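Local coordinates for protein 2,3-dehydroadipyl-CoA hydratase (Escherichia coli, PDB 4FZW) that catalyses the reversible hydration of 2,3-dehydroadipyl-CoA to 3-hydroxyadipyl-CoA, a step in the breakdown of phenylacetate, at residues L41-D47 with R90-K96. Residues are numbered along the deposited sequence; the frame is centred on the assembly and turned at random.
Sequences LEAAATD and RLQAFNK
F94 turns the CD1/CE1 edge of its ring to the backbone of helix 31-46, while the L41 methyl CD2 sits over the middle of one face, 4.1 Å from the ring centroid and only 7° off the ring normal, a CH-pi contact. CG of F94 stands anti to the backbone N (chi1 177°), which sends the ring toward the helix, where its CD1 lies 3.7 Å from CB of L41 and its edge faces N of A45. Alanines suit this part of the helix, since a bare methyl probably lets the ring edge come close to the backbone; CB of A44 is 4.1 Å from CE1 of F94. L41 also meets L91 methyl to methyl. In this crotonase-fold chain the contact joins helix 31-46, whose L41 and A44 also pack on strand 15-20, to the end of helix 84-92 and the loop leading into strand 98-102 of the same sheet. At one margin R90 and E42 form a two-bond salt bridge, side-on: NE bonds OE2 at 2.9 Å and NH2 bonds OE1 at 3.0 Å, with the two planes 18° apart. Arginine suits the place because its guanidinium offers two parallel N-H groups to the two carboxylate oxygens. A leucine in place of R90 would probably leave the E42 carboxylate without its charged mate and freer to turn. At the other margin the extended chain of K96 delivers NZ to the end of the helix, where it bonds O of A44 at 2.8 Å. I50 O and a water shared with O of A45 also bind this ammonium.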
loop_
_atom_site.group_PDB
_atom_site.type_symbol
_atom_site.label_atom_id
_atom_site.label_comp_id
_atom_site.label_asym_id
_atom_site.label_seq_id
_atom_site.Cartn_x
_atom_site.Cartn_y
_atom_site.Cartn_z
ATOM N N LEU B 41 -1.713 -30.247 -5.070
ATOM C CA LEU B 41 -2.248 -29.266 -4.125
ATOM C C LEU B 41 -3.608 -28.712 -4.526
ATOM O O LEU B 41 -4.462 -28.482 -3.670
ATOM C CB LEU B 41 -1.275 -28.104 -3.955
ATOM C CG LEU B 41 0.076 -28.421 -3.344
ATOM C CD1 LEU B 41 0.925 -27.165 -3.356
ATOM C CD2 LEU B 41 -0.090 -29.002 -1.922
ATOM N N GLU B 42 -3.811 -28.466 -5.818
ATOM C CA GLU B 42 -5.134 -28.045 -6.263
ATOM C C GLU B 42 -6.157 -29.144 -5.958
ATOM O O GLU B 42 -7.178 -28.879 -5.319
ATOM C CB GLU B 42 -5.129 -27.548 -7.717
ATOM C CG GLU B 42 -4.448 -26.155 -7.816
ATOM C CD GLU B 42 -4.388 -25.556 -9.209
ATOM O OE1 GLU B 42 -4.687 -26.257 -10.202
ATOM O OE2 GLU B 42 -4.014 -24.370 -9.301
ATOM N N ALA B 43 -5.852 -30.387 -6.325
ATOM C CA ALA B 43 -6.749 -31.498 -5.986
ATOM C C ALA B 43 -7.020 -31.582 -4.484
ATOM O O ALA B 43 -8.157 -31.776 -4.070
ATOM C CB ALA B 43 -6.224 -32.818 -6.522
ATOM N N ALA B 44 -5.975 -31.414 -3.676
ATOM C CA ALA B 44 -6.099 -31.361 -2.212
ATOM C C ALA B 44 -6.910 -30.165 -1.689
ATOM O O ALA B 44 -7.566 -30.246 -0.649
ATOM C CB ALA B 44 -4.714 -31.363 -1.579
ATOM N N ALA B 45 -6.851 -29.050 -2.413
ATOM C CA ALA B 45 -7.582 -27.845 -2.021
ATOM C C ALA B 45 -9.071 -28.126 -1.801
ATOM O O ALA B 45 -9.707 -27.523 -0.935
ATOM C CB ALA B 45 -7.392 -26.749 -3.056
ATOM N N THR B 46 -9.612 -29.072 -2.563
ATOM C CA THR B 46 -11.054 -29.322 -2.553
ATOM C C THR B 46 -11.413 -30.663 -1.940
ATOM O O THR B 46 -12.585 -30.957 -1.735
ATOM C CB THR B 46 -11.682 -29.205 -3.968
ATOM O OG1 THR B 46 -11.195 -30.257 -4.809
ATOM C CG2 THR B 46 -11.301 -27.882 -4.584
ATOM N N ASP B 47 -10.412 -31.480 -1.648
ATOM C CA ASP B 47 -10.672 -32.727 -0.935
ATOM C C ASP B 47 -10.944 -32.449 0.540
ATOM O O ASP B 47 -10.037 -32.088 1.271
ATOM C CB ASP B 47 -9.501 -33.698 -1.083
ATOM C CG ASP B 47 -9.729 -34.993 -0.324
ATOM O OD1 ASP B 47 -10.698 -35.050 0.461
ATOM O OD2 ASP B 47 -8.942 -35.952 -0.493
ATOM N N ARG B 90 -0.135 -20.435 -8.561
ATOM C CA ARG B 90 -1.131 -21.444 -8.215
ATOM C C ARG B 90 -0.729 -22.216 -6.962
ATOM O O ARG B 90 -1.594 -22.599 -6.182
ATOM C CB ARG B 90 -1.426 -22.387 -9.387
ATOM C CG ARG B 90 -2.282 -21.747 -10.472
ATOM C CD ARG B 90 -2.095 -22.433 -11.803
ATOM N NE ARG B 90 -2.795 -23.709 -11.850
ATOM C CZ ARG B 90 -2.960 -24.417 -12.959
ATOM N NH1 ARG B 90 -2.481 -23.958 -14.111
ATOM N NH2 ARG B 90 -3.601 -25.575 -12.908
ATOM N N LEU B 91 0.574 -22.438 -6.769
ATOM C CA LEU B 91 1.085 -23.068 -5.526
ATOM C C LEU B 91 0.725 -22.235 -4.305
ATOM O O LEU B 91 0.204 -22.754 -3.319
ATOM C CB LEU B 91 2.610 -23.251 -5.541
ATOM C CG LEU B 91 3.302 -24.161 -6.550
ATOM C CD1 LEU B 91 4.804 -24.077 -6.341
ATOM C CD2 LEU B 91 2.808 -25.589 -6.420
ATOM N N GLN B 92 1.014 -20.938 -4.399
ATOM C CA GLN B 92 0.747 -19.988 -3.333
ATOM C C GLN B 92 -0.737 -19.808 -3.038
ATOM O O GLN B 92 -1.102 -19.348 -1.972
ATOM C CB GLN B 92 1.352 -18.628 -3.678
ATOM C CG GLN B 92 0.653 -17.482 -2.967
ATOM C CD GLN B 92 1.346 -16.172 -3.170
ATOM O OE1 GLN B 92 2.191 -15.772 -2.351
ATOM N NE2 GLN B 92 0.993 -15.475 -4.264
ATOM N N ALA B 93 -1.594 -20.167 -3.985
ATOM C CA ALA B 93 -3.026 -19.983 -3.816
ATOM C C ALA B 93 -3.634 -21.172 -3.080
ATOM O O ALA B 93 -4.808 -21.159 -2.704
ATOM C CB ALA B 93 -3.701 -19.762 -5.178
ATOM N N PHE B 94 -2.825 -22.200 -2.859
ATOM C CA PHE B 94 -3.271 -23.320 -2.052
ATOM C C PHE B 94 -3.800 -22.753 -0.737
ATOM O O PHE B 94 -3.114 -21.998 -0.059
ATOM C CB PHE B 94 -2.128 -24.315 -1.823
ATOM C CG PHE B 94 -2.501 -25.483 -0.937
ATOM C CD1 PHE B 94 -3.385 -26.456 -1.377
ATOM C CD2 PHE B 94 -1.961 -25.613 0.327
ATOM C CE1 PHE B 94 -3.729 -27.536 -0.569
ATOM C CE2 PHE B 94 -2.303 -26.699 1.146
ATOM C CZ PHE B 94 -3.187 -27.662 0.691
ATOM N N ASN B 95 -5.030 -23.111 -0.389
ATOM C CA ASN B 95 -5.750 -22.432 0.684
ATOM C C ASN B 95 -5.611 -23.116 2.052
ATOM O O ASN B 95 -6.100 -22.603 3.057
ATOM C CB ASN B 95 -7.229 -22.287 0.295
ATOM C CG ASN B 95 -7.956 -23.642 0.214
ATOM O OD1 ASN B 95 -7.339 -24.689 0.046
ATOM N ND2 ASN B 95 -9.269 -23.611 0.330
ATOM N N LYS B 96 -4.957 -24.279 2.083
ATOM C CA LYS B 96 -4.753 -25.014 3.335
ATOM C C LYS B 96 -3.320 -24.917 3.863
ATOM O O LYS B 96 -2.392 -24.628 3.108
ATOM C CB LYS B 96 -5.172 -26.475 3.186
ATOM C CG LYS B 96 -6.652 -26.653 2.866
ATOM C CD LYS B 96 -6.990 -28.113 2.593
ATOM C CE LYS B 96 -8.372 -28.221 1.952
ATOM N NZ LYS B 96 -8.828 -29.638 1.791
HETATM O O HOH W 1 -4.462 -23.134 -7.207
HETATM O O HOH W 2 -11.610 -28.808 0.964
#